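Local coordinates for d-3-phosphoglycerate dehydrogenase oxidoreductase protein (Ralstonia solanacearum, PDB 3GG9) that probably acts as a phosphoglycerate dehydrogenase, an NAD-binding oxidoreductase of the D-isomer specific 2-hydroxyacid dehydrogenase family, at residues Lys4-Asp9 against Lys30-Thr35; Leu52-Glu57 against Lys73-Thr78; Ala44-Val49 against Asp67-Leu72; Asp19-Leu24 against Ile315-Ile320. One frame throughout, in Å; residues are numbered along the deposited sequence.

Interaction 1 (Lys4-Asp9 against Lys30-Thr35)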
loop_
_atom_site.group_PDB
_atom_site.type_symbol
_atom_site.label_atom_id
_atom_site.label_comp_id
_atom_site.label_asym_id
_atom_site.label_seq_id
_atom_site.Cartn_x
_atom_site.Cartn_y
_atom_site.Cartn_z
ATOM N N LYS A 4 -1.651 -29.793 -28.740
ATOM C CA LYS A 4 -2.059 -28.421 -28.980
ATOM C C LYS A 4 -2.601 -27.932 -27.624
ATOM O O LYS A 4 -3.587 -28.486 -27.098
ATOM C CB LYS A 4 -3.138 -28.414 -30.058
ATOM C CG LYS A 4 -3.064 -27.271 -31.052
ATOM C CD LYS A 4 -4.082 -26.184 -30.739
ATOM C CE LYS A 4 -4.050 -25.074 -31.779
ATOM N NZ LYS A 4 -4.750 -23.858 -31.282
ATOM N N ILE A 5 -1.927 -26.933 -27.043
ATOM C CA ILE A 5 -2.249 -26.422 -25.705
ATOM C C ILE A 5 -2.680 -24.963 -25.783
ATOM O O ILE A 5 -2.092 -24.176 -26.530
ATOM C CB ILE A 5 -1.044 -26.584 -24.734
ATOM C CG1 ILE A 5 -0.720 -28.060 -24.555
ATOM C CG2 ILE A 5 -1.290 -25.879 -23.371
ATOM C CD1 ILE A 5 0.553 -28.340 -23.800
ATOM N N ALA A 6 -3.743 -24.617 -25.057
ATOM C CA ALA A 6 -4.145 -23.232 -24.917
ATOM C C ALA A 6 -4.199 -22.818 -23.450
ATOM O O ALA A 6 -4.654 -23.583 -22.593
ATOM C CB ALA A 6 -5.473 -22.981 -25.582
ATOM N N VAL A 7 -3.709 -21.605 -23.188
ATOM C CA VAL A 7 -3.809 -20.966 -21.887
ATOM C C VAL A 7 -4.744 -19.769 -22.066
ATOM O O VAL A 7 -4.509 -18.909 -22.917
ATOM C CB VAL A 7 -2.449 -20.419 -21.382
ATOM C CG1 VAL A 7 -2.606 -19.871 -19.965
ATOM C CG2 VAL A 7 -1.335 -21.483 -21.437
ATOM N N LEU A 8 -5.786 -19.714 -21.247
ATOM C CA LEU A 8 -6.804 -18.675 -21.366
ATOM C C LEU A 8 -6.568 -17.509 -20.398
ATOM O O LEU A 8 -5.929 -17.685 -19.362
ATOM C CB LEU A 8 -8.162 -19.309 -21.058
ATOM C CG LEU A 8 -8.678 -20.376 -22.033
ATOM C CD1 LEU A 8 -10.088 -20.751 -21.642
ATOM C CD2 LEU A 8 -8.656 -19.839 -23.475
ATOM N N ASP A 9 -7.095 -16.332 -20.750
ATOM C CA ASP A 9 -7.298 -15.190 -19.825
ATOM C C ASP A 9 -6.035 -14.593 -19.190
ATOM O O ASP A 9 -6.052 -14.219 -18.023
ATOM C CB ASP A 9 -8.279 -15.554 -18.706
ATOM C CG ASP A 9 -9.525 -16.245 -19.210
ATOM O OD1 ASP A 9 -10.179 -15.703 -20.116
ATOM O OD2 ASP A 9 -9.855 -17.326 -18.677
ATOM N N LYS A 30 -0.689 -21.793 -27.313
ATOM C CA LYS A 30 -1.241 -20.484 -27.601
ATOM C C LYS A 30 -1.731 -19.872 -26.287
ATOM O O LYS A 30 -2.487 -20.493 -25.550
ATOM C CB LYS A 30 -2.390 -20.587 -28.617
ATOM C CG LYS A 30 -2.988 -19.238 -29.046
ATOM C CD LYS A 30 -1.930 -18.329 -29.660
ATOM C CE LYS A 30 -2.245 -16.856 -29.456
ATOM N NZ LYS A 30 -3.200 -16.332 -30.468
ATOM N N VAL A 31 -1.279 -18.660 -25.989
ATOM C CA VAL A 31 -1.745 -17.958 -24.805
ATOM C C VAL A 31 -2.660 -16.841 -25.281
ATOM O O VAL A 31 -2.272 -16.034 -26.125
ATOM C CB VAL A 31 -0.585 -17.362 -23.987
ATOM C CG1 VAL A 31 -1.121 -16.684 -22.723
ATOM C CG2 VAL A 31 0.474 -18.432 -23.625
ATOM N N PHE A 32 -3.872 -16.795 -24.747
ATOM C CA PHE A 32 -4.784 -15.698 -25.075
ATOM C C PHE A 32 -4.681 -14.627 -24.005
ATOM O O PHE A 32 -4.470 -14.944 -22.824
ATOM C CB PHE A 32 -6.220 -16.224 -25.214
ATOM C CG PHE A 32 -6.392 -17.162 -26.372
ATOM C CD1 PHE A 32 -6.312 -18.541 -26.188
ATOM C CD2 PHE A 32 -6.589 -16.662 -27.660
ATOM C CE1 PHE A 32 -6.441 -19.415 -27.264
ATOM C CE2 PHE A 32 -6.723 -17.526 -28.750
ATOM C CZ PHE A 32 -6.648 -18.900 -28.552
ATOM N N ASN A 33 -4.815 -13.370 -24.425
ATOM C CA ASN A 33 -4.634 -12.220 -23.542
ATOM C C ASN A 33 -5.930 -11.464 -23.215
ATOM O O ASN A 33 -5.908 -10.393 -22.607
ATOM C CB ASN A 33 -3.579 -11.255 -24.107
ATOM C CG ASN A 33 -2.269 -11.943 -24.432
ATOM O OD1 ASN A 33 -1.706 -11.741 -25.501
ATOM N ND2 ASN A 33 -1.777 -12.757 -23.508
ATOM N N ASN A 34 -7.058 -12.012 -23.650
ATOM C CA ASN A 34 -8.345 -11.472 -23.256
ATOM C C ASN A 34 -9.340 -12.586 -23.030
ATOM O O ASN A 34 -9.047 -13.752 -23.301
ATOM C CB ASN A 34 -8.859 -10.428 -24.256
ATOM C CG ASN A 34 -8.906 -10.939 -25.683
ATOM O OD1 ASN A 34 -9.272 -12.080 -25.939
ATOM N ND2 ASN A 34 -8.544 -10.073 -26.628
ATOM N N THR A 35 -10.508 -12.221 -22.520
ATOM C CA THR A 35 -11.514 -13.189 -22.119
ATOM C C THR A 35 -12.658 -13.127 -23.109
ATOM O O THR A 35 -13.049 -12.049 -23.545
ATOM C CB THR A 35 -12.036 -12.891 -20.691
ATOM O OG1 THR A 35 -10.932 -12.925 -19.789
ATOM C CG2 THR A 35 -13.051 -13.933 -20.225
HETATM O O HOH W 1 -8.951 -16.457 -22.912
#
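Backbone bonding carries this contact where I5 and V7 run beside K30 and F32. I5 O accepts from K30 N, V7 N donates to K30 O and V7 O accepts from F32 N, each bond measuring 2.9 Å. V7 reaches with its N-H and C=O to the residues flanking V31, the parallel pattern, while A6, set opposite K30, bonds to strand 51-54 instead. Strand 28-31 is the outermost strand on this side of a five-stranded parallel sheet of order 2-1-3-4-5, the flavodoxin-like layout expected for the catalytic domain of this family.

Apolar contacts fall on both faces. V7 and V31 run alongside each other in the same rotamer, CG1 anti to the backbone N (chi1 -175° in V7) and CG2 beside it, which brings V7 CG2 to 4.2 Å from V31 CG2. On the A6 face, F32 CD1 comes within 3.8 Å of L8 CD2, while A6 CB approaches the edge of the F32 ring and K30 CG lies over one face, toward the rim.

Polar side chains and water take over beyond the strands. T35 OG1 donates to D9 OD1 at 2.9 Å, 44° out of the carboxylate plane. T35 OG1 also bonds Y11 OH, and D9 OD2 bonds T59 OG1, so both carboxylate oxygens are held. One water accepts from D9 N at 2.9 Å and lies 2.7 Å from N34 O.

Interaction 2 (Leu52-Glu57 against Lys73-Thr78). Unlike the reference sequence in segment 52-57: L52 (reference Ile).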
loop_
_atom_site.group_PDB
_atom_site.type_symbol
_atom_site.label_atom_id
_atom_site.label_comp_id
_atom_site.label_asym_id
_atom_site.label_seq_id
_atom_site.Cartn_x
_atom_site.Cartn_y
_atom_site.Cartn_z
ATOM N N LEU A 52 -6.103 -27.730 -22.093
ATOM C CA LEU A 52 -6.495 -26.373 -21.768
ATOM C C LEU A 52 -5.944 -26.064 -20.392
ATOM O O LEU A 52 -6.171 -26.819 -19.457
ATOM C CB LEU A 52 -8.021 -26.276 -21.773
ATOM C CG LEU A 52 -8.757 -24.968 -22.002
ATOM C CD1 LEU A 52 -8.245 -24.206 -23.212
ATOM C CD2 LEU A 52 -10.218 -25.306 -22.165
ATOM N N VAL A 53 -5.194 -24.968 -20.286
ATOM C CA VAL A 53 -4.744 -24.475 -18.995
ATOM C C VAL A 53 -5.618 -23.288 -18.574
ATOM O O VAL A 53 -5.736 -22.291 -19.302
ATOM C CB VAL A 53 -3.254 -24.080 -18.992
ATOM C CG1 VAL A 53 -2.827 -23.557 -17.590
ATOM C CG2 VAL A 53 -2.400 -25.283 -19.408
ATOM N N LEU A 54 -6.236 -23.427 -17.404
ATOM C CA LEU A 54 -7.094 -22.388 -16.844
ATOM C C LEU A 54 -6.371 -21.640 -15.728
ATOM O O LEU A 54 -5.684 -22.249 -14.898
ATOM C CB LEU A 54 -8.395 -22.992 -16.302
ATOM C CG LEU A 54 -9.335 -23.720 -17.275
ATOM C CD1 LEU A 54 -10.592 -24.199 -16.557
ATOM C CD2 LEU A 54 -9.719 -22.812 -18.437
ATOM N N ILE A 55 -6.537 -20.322 -15.728
ATOM C CA ILE A 55 -6.013 -19.438 -14.691
ATOM C C ILE A 55 -7.094 -19.214 -13.650
ATOM O O ILE A 55 -8.037 -18.453 -13.864
ATOM C CB ILE A 55 -5.496 -18.098 -15.265
ATOM C CG1 ILE A 55 -4.511 -18.346 -16.413
ATOM C CG2 ILE A 55 -4.889 -17.217 -14.146
ATOM C CD1 ILE A 55 -3.877 -17.084 -16.998
ATOM N N ARG A 56 -6.938 -19.917 -12.533
ATOM C CA ARG A 56 -7.875 -19.842 -11.423
ATOM C C ARG A 56 -9.334 -19.963 -11.876
ATOM O O ARG A 56 -9.672 -20.880 -12.615
ATOM C CB ARG A 56 -7.585 -18.598 -10.568
ATOM C CG ARG A 56 -6.215 -18.687 -9.881
ATOM C CD ARG A 56 -6.084 -19.965 -9.052
ATOM N NE ARG A 56 -7.194 -20.130 -8.108
ATOM C CZ ARG A 56 -7.994 -21.195 -8.036
ATOM N NH1 ARG A 56 -8.975 -21.219 -7.146
ATOM N NH2 ARG A 56 -7.818 -22.236 -8.838
ATOM N N GLU A 57 -10.195 -19.035 -11.470
ATOM C CA GLU A 57 -11.603 -19.106 -11.877
ATOM C C GLU A 57 -11.993 -18.140 -12.993
ATOM O O GLU A 57 -13.168 -17.787 -13.122
ATOM C CB GLU A 57 -12.522 -18.904 -10.667
ATOM C CG GLU A 57 -12.275 -19.882 -9.515
ATOM C CD GLU A 57 -13.575 -20.437 -8.922
ATOM O OE1 GLU A 57 -13.540 -21.542 -8.327
ATOM O OE2 GLU A 57 -14.634 -19.783 -9.064
ATOM N N LYS A 73 -8.904 -33.220 -24.247
ATOM C CA LYS A 73 -8.555 -34.392 -23.449
ATOM C C LYS A 73 -8.212 -34.055 -21.997
ATOM O O LYS A 73 -8.452 -34.864 -21.094
ATOM C CB LYS A 73 -7.377 -35.128 -24.091
ATOM C CG LYS A 73 -7.689 -35.709 -25.469
ATOM C CD LYS A 73 -6.557 -36.588 -25.979
ATOM C CE LYS A 73 -5.592 -35.818 -26.858
ATOM N NZ LYS A 73 -5.108 -36.672 -27.976
ATOM N N ILE A 74 -7.626 -32.875 -21.790
ATOM C CA ILE A 74 -7.113 -32.441 -20.491
ATOM C C ILE A 74 -7.519 -30.997 -20.186
ATOM O O ILE A 74 -7.397 -30.114 -21.034
ATOM C CB ILE A 74 -5.555 -32.532 -20.468
ATOM C CG1 ILE A 74 -5.094 -33.988 -20.560
ATOM C CG2 ILE A 74 -4.975 -31.857 -19.220
ATOM C CD1 ILE A 74 -3.642 -34.176 -21.088
ATOM N N ILE A 75 -8.012 -30.767 -18.974
ATOM C CA ILE A 75 -8.061 -29.428 -18.405
ATOM C C ILE A 75 -7.090 -29.420 -17.235
ATOM O O ILE A 75 -7.193 -30.255 -16.320
ATOM C CB ILE A 75 -9.469 -29.051 -17.931
ATOM C CG1 ILE A 75 -10.418 -28.963 -19.127
ATOM C CG2 ILE A 75 -9.464 -27.684 -17.193
ATOM C CD1 ILE A 75 -11.876 -29.119 -18.728
ATOM N N SER A 76 -6.119 -28.511 -17.290
ATOM C CA SER A 76 -5.164 -28.369 -16.196
ATOM C C SER A 76 -5.406 -27.058 -15.452
ATOM O O SER A 76 -5.236 -25.981 -16.010
ATOM C CB SER A 76 -3.713 -28.441 -16.698
ATOM O OG SER A 76 -2.854 -28.627 -15.582
ATOM N N GLN A 77 -5.805 -27.188 -14.190
ATOM C CA GLN A 77 -6.198 -26.081 -13.339
ATOM C C GLN A 77 -5.022 -25.586 -12.529
ATOM O O GLN A 77 -4.367 -26.379 -11.824
ATOM C CB GLN A 77 -7.289 -26.547 -12.368
ATOM C CG GLN A 77 -7.859 -25.468 -11.494
ATOM C CD GLN A 77 -8.418 -24.350 -12.327
ATOM O OE1 GLN A 77 -9.285 -24.558 -13.160
ATOM N NE2 GLN A 77 -7.888 -23.162 -12.138
ATOM N N THR A 78 -4.772 -24.277 -12.619
ATOM C CA THR A 78 -3.834 -23.607 -11.720
ATOM C C THR A 78 -4.540 -23.476 -10.366
ATOM O O THR A 78 -5.682 -23.028 -10.305
ATOM C CB THR A 78 -3.384 -22.202 -12.261
ATOM O OG1 THR A 78 -4.534 -21.400 -12.548
ATOM C CG2 THR A 78 -2.490 -22.320 -13.503
#
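R56, which adopts two conformers, in one of them folds back so that the edge of its guanidinium meets T78 O. Its CB points away from the other segment, but bends at chi2 and chi3 (-55° and -53°) bring the chain round. CG comes to 4.2 Å from T78 OG1, and CD then lies 3.3 Å from T78 O. NE forms a salt bridge outside the two segments, with a bound sulfate probably from the crystallisation liquor. In this conformer NH2 donates to T78 O at 2.7 Å, donor and acceptor groups lying in each other's planes; it also bonds R80 O.

T78 O takes a second bond, from Q77 NE2, whose amide stands nearly perpendicular to the guanidinium and which also donates to R56 O at 2.9 Å. T78 OG1 is gripped from two directions: it donates to L54 O on a lone pair and accepts from R56 N, both at 2.8 Å. L54 O also receives T78 N. Behind this network L54 CD1 packs on I75 CG2 at 3.7 Å. The polar knot closes the C-terminal ends of two strands of a beta-alpha-beta unit, strand 51-54, helix 63-66 and strand 74-77, within a flavodoxin-like parallel sheet.

Interaction 3 (Ala44-Val49 against Asp67-Leu72)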
loop_
_atom_site.group_PDB
_atom_site.type_symbol
_atom_site.label_atom_id
_atom_site.label_comp_id
_atom_site.label_asym_id
_atom_site.label_seq_id
_atom_site.Cartn_x
_atom_site.Cartn_y
_atom_site.Cartn_z
ATOM N N ALA A 44 -15.092 -21.836 -30.595
ATOM C CA ALA A 44 -14.362 -21.548 -31.832
ATOM C C ALA A 44 -12.906 -21.167 -31.560
ATOM O O ALA A 44 -12.016 -21.496 -32.351
ATOM C CB ALA A 44 -15.063 -20.449 -32.622
ATOM N N ARG A 45 -12.670 -20.486 -30.438
ATOM C CA ARG A 45 -11.319 -20.060 -30.093
ATOM C C ARG A 45 -10.434 -21.243 -29.687
ATOM O O ARG A 45 -9.264 -21.278 -30.045
ATOM C CB ARG A 45 -11.333 -18.963 -29.020
ATOM C CG ARG A 45 -10.410 -17.779 -29.329
ATOM C CD ARG A 45 -11.032 -16.837 -30.363
ATOM N NE ARG A 45 -10.169 -15.715 -30.717
ATOM C CZ ARG A 45 -9.249 -15.736 -31.676
ATOM N NH1 ARG A 45 -9.049 -16.831 -32.399
ATOM N NH2 ARG A 45 -8.516 -14.654 -31.909
ATOM N N VAL A 46 -11.000 -22.227 -28.993
ATOM C CA VAL A 46 -10.224 -23.403 -28.548
ATOM C C VAL A 46 -10.579 -24.739 -29.259
ATOM O O VAL A 46 -10.384 -25.832 -28.711
ATOM C CB VAL A 46 -10.239 -23.558 -26.993
ATOM C CG1 VAL A 46 -9.581 -22.350 -26.329
ATOM C CG2 VAL A 46 -11.655 -23.762 -26.440
ATOM N N ALA A 47 -11.060 -24.637 -30.496
ATOM C CA ALA A 47 -11.588 -25.789 -31.241
ATOM C C ALA A 47 -10.596 -26.938 -31.433
ATOM O O ALA A 47 -10.976 -28.109 -31.341
ATOM C CB ALA A 47 -12.163 -25.334 -32.587
ATOM N N ASP A 48 -9.331 -26.606 -31.670
ATOM C CA ASP A 48 -8.312 -27.624 -31.938
ATOM C C ASP A 48 -7.498 -28.064 -30.727
ATOM O O ASP A 48 -6.621 -28.922 -30.863
ATOM C CB ASP A 48 -7.339 -27.137 -33.015
ATOM C CG ASP A 48 -8.024 -26.833 -34.337
ATOM O OD1 ASP A 48 -8.915 -27.615 -34.751
ATOM O OD2 ASP A 48 -7.659 -25.813 -34.964
ATOM N N VAL A 49 -7.751 -27.498 -29.550
ATOM C CA VAL A 49 -6.843 -27.790 -28.434
ATOM C C VAL A 49 -7.169 -29.092 -27.738
ATOM O O VAL A 49 -8.324 -29.426 -27.520
ATOM C CB VAL A 49 -6.630 -26.581 -27.432
ATOM C CG1 VAL A 49 -7.060 -25.263 -28.061
ATOM C CG2 VAL A 49 -7.285 -26.802 -26.076
ATOM N N ASP A 67 -19.665 -29.972 -24.881
ATOM C CA ASP A 67 -20.417 -30.470 -26.044
ATOM C C ASP A 67 -19.840 -29.968 -27.360
ATOM O O ASP A 67 -19.924 -30.652 -28.378
ATOM C CB ASP A 67 -21.884 -30.027 -25.974
ATOM C CG ASP A 67 -22.674 -30.746 -24.895
ATOM O OD1 ASP A 67 -23.747 -30.223 -24.516
ATOM O OD2 ASP A 67 -22.237 -31.817 -24.420
ATOM N N ARG A 68 -19.262 -28.771 -27.331
ATOM C CA ARG A 68 -18.706 -28.146 -28.527
ATOM C C ARG A 68 -17.202 -28.356 -28.716
ATOM O O ARG A 68 -16.606 -27.756 -29.613
ATOM C CB ARG A 68 -19.010 -26.658 -28.520
ATOM C CG ARG A 68 -20.455 -26.300 -28.805
ATOM C CD ARG A 68 -20.557 -24.797 -29.044
ATOM N NE ARG A 68 -21.905 -24.238 -29.215
ATOM C CZ ARG A 68 -22.982 -24.510 -28.475
ATOM N NH1 ARG A 68 -22.944 -25.361 -27.451
ATOM N NH2 ARG A 68 -24.125 -23.905 -28.769
ATOM N N LEU A 69 -16.593 -29.200 -27.883
ATOM C CA LEU A 69 -15.141 -29.411 -27.940
ATOM C C LEU A 69 -14.732 -30.888 -28.036
ATOM O O LEU A 69 -14.306 -31.486 -27.043
ATOM C CB LEU A 69 -14.441 -28.745 -26.742
ATOM C CG LEU A 69 -14.485 -27.224 -26.542
ATOM C CD1 LEU A 69 -13.700 -26.843 -25.273
ATOM C CD2 LEU A 69 -13.966 -26.472 -27.769
ATOM N N PRO A 70 -14.830 -31.477 -29.244
ATOM C CA PRO A 70 -14.517 -32.899 -29.412
ATOM C C PRO A 70 -13.051 -33.291 -29.132
ATOM O O PRO A 70 -12.796 -34.406 -28.650
ATOM C CB PRO A 70 -14.877 -33.164 -30.881
ATOM C CG PRO A 70 -14.814 -31.842 -31.546
ATOM C CD PRO A 70 -15.240 -30.846 -30.517
ATOM N N LYS A 71 -12.107 -32.384 -29.390
ATOM C CA LYS A 71 -10.682 -32.728 -29.286
ATOM C C LYS A 71 -10.084 -32.620 -27.879
ATOM O O LYS A 71 -8.945 -33.052 -27.656
ATOM C CB LYS A 71 -9.855 -31.910 -30.285
ATOM C CG LYS A 71 -10.462 -31.861 -31.675
ATOM C CD LYS A 71 -9.415 -31.996 -32.754
ATOM C CE LYS A 71 -10.062 -32.155 -34.123
ATOM N NZ LYS A 71 -11.091 -33.241 -34.135
ATOM N N LEU A 72 -10.839 -32.053 -26.932
ATOM C CA LEU A 72 -10.320 -31.785 -25.584
ATOM C C LEU A 72 -10.113 -33.055 -24.782
ATOM O O LEU A 72 -11.037 -33.860 -24.639
ATOM C CB LEU A 72 -11.252 -30.846 -24.808
ATOM C CG LEU A 72 -10.744 -30.437 -23.413
ATOM C CD1 LEU A 72 -9.425 -29.655 -23.521
ATOM C CD2 LEU A 72 -11.774 -29.618 -22.662
HETATM O O HOH W 2 -12.207 -29.619 -29.505
#
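V46 overlaps L69 through its CG2 methyl, which faces both methyls of the leucine, 3.8 Å from L69 CD2 and 3.9 Å from L69 CD1. The contact joins two successive helix-to-strand connections of a parallel alpha/beta fold: the one leading from helix 39-45 into strand 51-54, and the one leading from helix 63-66 into strand 74-77. Both loops bend in type I beta turns, from V46 to V49 and from L69 to L72, and the two turns lie against each other at the end of the sheet where these strands begin.

The first turn starts as V46 leaves helical geometry, and V49 N closes it on V46 O. With chi1 at -62°, CG2 of V46 sits between its own backbone N and carbonyl carbon and is presented to L69, while CG1 is anti to the carbonyl carbon. V46 and L72 both also touch L52, so the loops reach down to the strand that lies between them in the chain. L72 meets V49 more loosely, with L72 CD1 4.4 Å from V49 CG2, although V49 O comes closer, 3.6 Å from L72 CA.

Toward the surface the chemistry turns polar. K71 lays its aliphatic part along the first turn, CG lying 3.8 Å from A47 O, before the chain leads outward; its NZ remains 6.1 Å from D48 OD1, too far for a salt bridge. The polar link is instead a single water, which accepts from K71 N at 2.8 Å and donates to A47 O at 2.7 Å.

Interaction 4 (Asp19-Leu24 against Ile315-Ile320)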
loop_
_atom_site.group_PDB
_atom_site.type_symbol
_atom_site.label_atom_id
_atom_site.label_comp_id
_atom_site.label_asym_id
_atom_site.label_seq_id
_atom_site.Cartn_x
_atom_site.Cartn_y
_atom_site.Cartn_z
ATOM N N ASP A 19 9.863 -18.578 -16.308
ATOM C CA ASP A 19 10.877 -19.629 -16.438
ATOM C C ASP A 19 10.248 -20.984 -16.725
ATOM O O ASP A 19 10.779 -21.752 -17.519
ATOM C CB ASP A 19 11.727 -19.746 -15.174
ATOM C CG ASP A 19 12.622 -18.521 -14.938
ATOM O OD1 ASP A 19 12.801 -17.683 -15.852
ATOM O OD2 ASP A 19 13.140 -18.391 -13.812
ATOM N N CYS A 20 9.101 -21.262 -16.098
ATOM C CA CYS A 20 8.454 -22.563 -16.220
ATOM C C CYS A 20 7.817 -22.830 -17.595
ATOM O O CYS A 20 7.519 -23.965 -17.905
ATOM C CB CYS A 20 7.434 -22.780 -15.089
ATOM S SG CYS A 20 5.940 -21.783 -15.241
ATOM N N PHE A 21 7.602 -21.796 -18.407
ATOM C CA PHE A 21 7.018 -21.973 -19.741
ATOM C C PHE A 21 7.790 -22.971 -20.628
ATOM O O PHE A 21 7.200 -23.614 -21.511
ATOM C CB PHE A 21 6.934 -20.638 -20.456
ATOM C CG PHE A 21 6.004 -20.644 -21.623
ATOM C CD1 PHE A 21 4.626 -20.693 -21.426
ATOM C CD2 PHE A 21 6.499 -20.599 -22.921
ATOM C CE1 PHE A 21 3.757 -20.699 -22.513
ATOM C CE2 PHE A 21 5.631 -20.603 -24.026
ATOM C CZ PHE A 21 4.271 -20.649 -23.820
ATOM N N SER A 22 9.095 -23.109 -20.367
ATOM C CA SER A 22 9.949 -24.029 -21.135
ATOM C C SER A 22 9.593 -25.493 -20.892
ATOM O O SER A 22 9.998 -26.376 -21.663
ATOM C CB SER A 22 11.438 -23.784 -20.853
ATOM O OG SER A 22 12.245 -24.594 -21.702
ATOM N N LEU A 23 8.831 -25.760 -19.833
ATOM C CA LEU A 23 8.295 -27.099 -19.587
ATOM C C LEU A 23 7.439 -27.623 -20.742
ATOM O O LEU A 23 7.354 -28.827 -20.941
ATOM C CB LEU A 23 7.473 -27.151 -18.293
ATOM C CG LEU A 23 8.191 -26.982 -16.949
ATOM C CD1 LEU A 23 7.169 -26.853 -15.818
ATOM C CD2 LEU A 23 9.158 -28.125 -16.681
ATOM N N LEU A 24 6.808 -26.723 -21.496
ATOM C CA LEU A 24 5.929 -27.118 -22.593
ATOM C C LEU A 24 6.610 -27.101 -23.975
ATOM O O LEU A 24 5.934 -26.916 -25.004
ATOM C CB LEU A 24 4.690 -26.201 -22.615
ATOM C CG LEU A 24 3.786 -26.167 -21.370
ATOM C CD1 LEU A 24 2.696 -25.104 -21.538
ATOM C CD2 LEU A 24 3.186 -27.529 -21.056
ATOM N N ILE A 315 3.395 -26.013 -11.712
ATOM C CA ILE A 315 2.618 -27.192 -11.336
ATOM C C ILE A 315 1.586 -27.600 -12.373
ATOM O O ILE A 315 1.494 -28.778 -12.685
ATOM C CB ILE A 315 1.977 -27.034 -9.922
ATOM C CG1 ILE A 315 3.065 -27.125 -8.855
ATOM C CG2 ILE A 315 0.920 -28.099 -9.659
ATOM C CD1 ILE A 315 2.642 -26.573 -7.511
ATOM N N ALA A 316 0.807 -26.655 -12.906
ATOM C CA ALA A 316 -0.175 -27.001 -13.941
ATOM C C ALA A 316 0.476 -27.589 -15.212
ATOM O O ALA A 316 -0.074 -28.524 -15.807
ATOM C CB ALA A 316 -1.095 -25.795 -14.283
ATOM N N PHE A 317 1.649 -27.067 -15.586
ATOM C CA PHE A 317 2.415 -27.551 -16.744
ATOM C C PHE A 317 3.034 -28.920 -16.481
ATOM O O PHE A 317 2.935 -29.813 -17.321
ATOM C CB PHE A 317 3.522 -26.578 -17.157
ATOM C CG PHE A 317 3.036 -25.232 -17.630
ATOM C CD1 PHE A 317 1.701 -25.011 -17.961
ATOM C CD2 PHE A 317 3.932 -24.173 -17.746
ATOM C CE1 PHE A 317 1.279 -23.757 -18.402
ATOM C CE2 PHE A 317 3.514 -22.925 -18.204
ATOM C CZ PHE A 317 2.185 -22.717 -18.527
ATOM N N GLN A 318 3.674 -29.078 -15.324
ATOM C CA GLN A 318 4.201 -30.388 -14.918
ATOM C C GLN A 318 3.087 -31.436 -14.815
ATOM O O GLN A 318 3.304 -32.602 -15.152
ATOM C CB GLN A 318 4.992 -30.297 -13.614
ATOM C CG GLN A 318 5.896 -31.502 -13.306
ATOM C CD GLN A 318 6.868 -31.840 -14.444
ATOM O OE1 GLN A 318 7.596 -30.974 -14.934
ATOM N NE2 GLN A 318 6.891 -33.117 -14.857
ATOM N N ASN A 319 1.888 -31.019 -14.401
ATOM C CA ASN A 319 0.750 -31.942 -14.341
ATOM C C ASN A 319 0.412 -32.543 -15.712
ATOM O O ASN A 319 0.161 -33.751 -15.826
ATOM C CB ASN A 319 -0.476 -31.286 -13.688
ATOM C CG ASN A 319 -0.387 -31.223 -12.163
ATOM O OD1 ASN A 319 0.461 -31.861 -11.533
ATOM N ND2 ASN A 319 -1.291 -30.461 -11.561
ATOM N N ILE A 320 0.408 -31.708 -16.749
ATOM C CA ILE A 320 0.197 -32.178 -18.112
ATOM C C ILE A 320 1.293 -33.183 -18.504
ATOM O O ILE A 320 0.991 -34.275 -18.996
ATOM C CB ILE A 320 0.130 -31.026 -19.127
ATOM C CG1 ILE A 320 -1.127 -30.175 -18.887
ATOM C CG2 ILE A 320 0.127 -31.569 -20.559
ATOM C CD1 ILE A 320 -1.116 -28.837 -19.636
#
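L24 and F317 form the tight part of this contact. CD1 of L24 stands over the centre of the F317 ring, 3.6 Å from the centroid and only 10° off the ring normal, a well-centred CH-pi contact. The leucine reaches it with CG anti to its carbonyl carbon (chi1 -60°), and its CD2 methyl packs beside F317 CB. C20 closes round the same ring: its carbonyl O meets the ring edge, 3.6 Å from F317 CD2, and its SG makes an oblique sulfur-aromatic contact, 4.9 Å from the centroid. F21 adds CD1, 4.1 Å from F317 CE2, the two side chains crossing at a slant.

The looser side runs through L23 and Q318, both partly exposed. L23 CD1 touches F317 CB at 3.9 Å, whereas L23 CD2 meets an amide oxygen, 3.7 Å from Q318 OE1, the two side chains crossing at about a right angle. The Q318 amide has its polar partner elsewhere, NE2 donating to D322 OD1. Because F317 packs on V53 and F21 on V29 and V31, the 3-10 segment and helix 306-324 share one face of the parallel sheet. Such a late helix, returning to cover the N-terminal sheet, is characteristic of the catalytic domain of D-2-hydroxyacid dehydrogenases.

How the interactions relate
Three contacts build on one another through the sheet: interactions 1 and 2 pair its strands and meet where A6 O lies 2.7 Å from V53 N, while interaction 4 lays a helix on the V53 and S76 face. Interaction 2 is the most buried and joins its strands by backbone bonds that end in a polar side-chain network. Interaction 1, at an outer strand, is partly buried and ends in side-chain bonds and a bridging water. Interaction 4 relies on apolar packing about a single ring. Interaction 3 joins two loops, with a buried apolar side and an exposed polar one; V49 touches K4 and A6 of interaction 1, and V46 and L72 touch L52 of interaction 2.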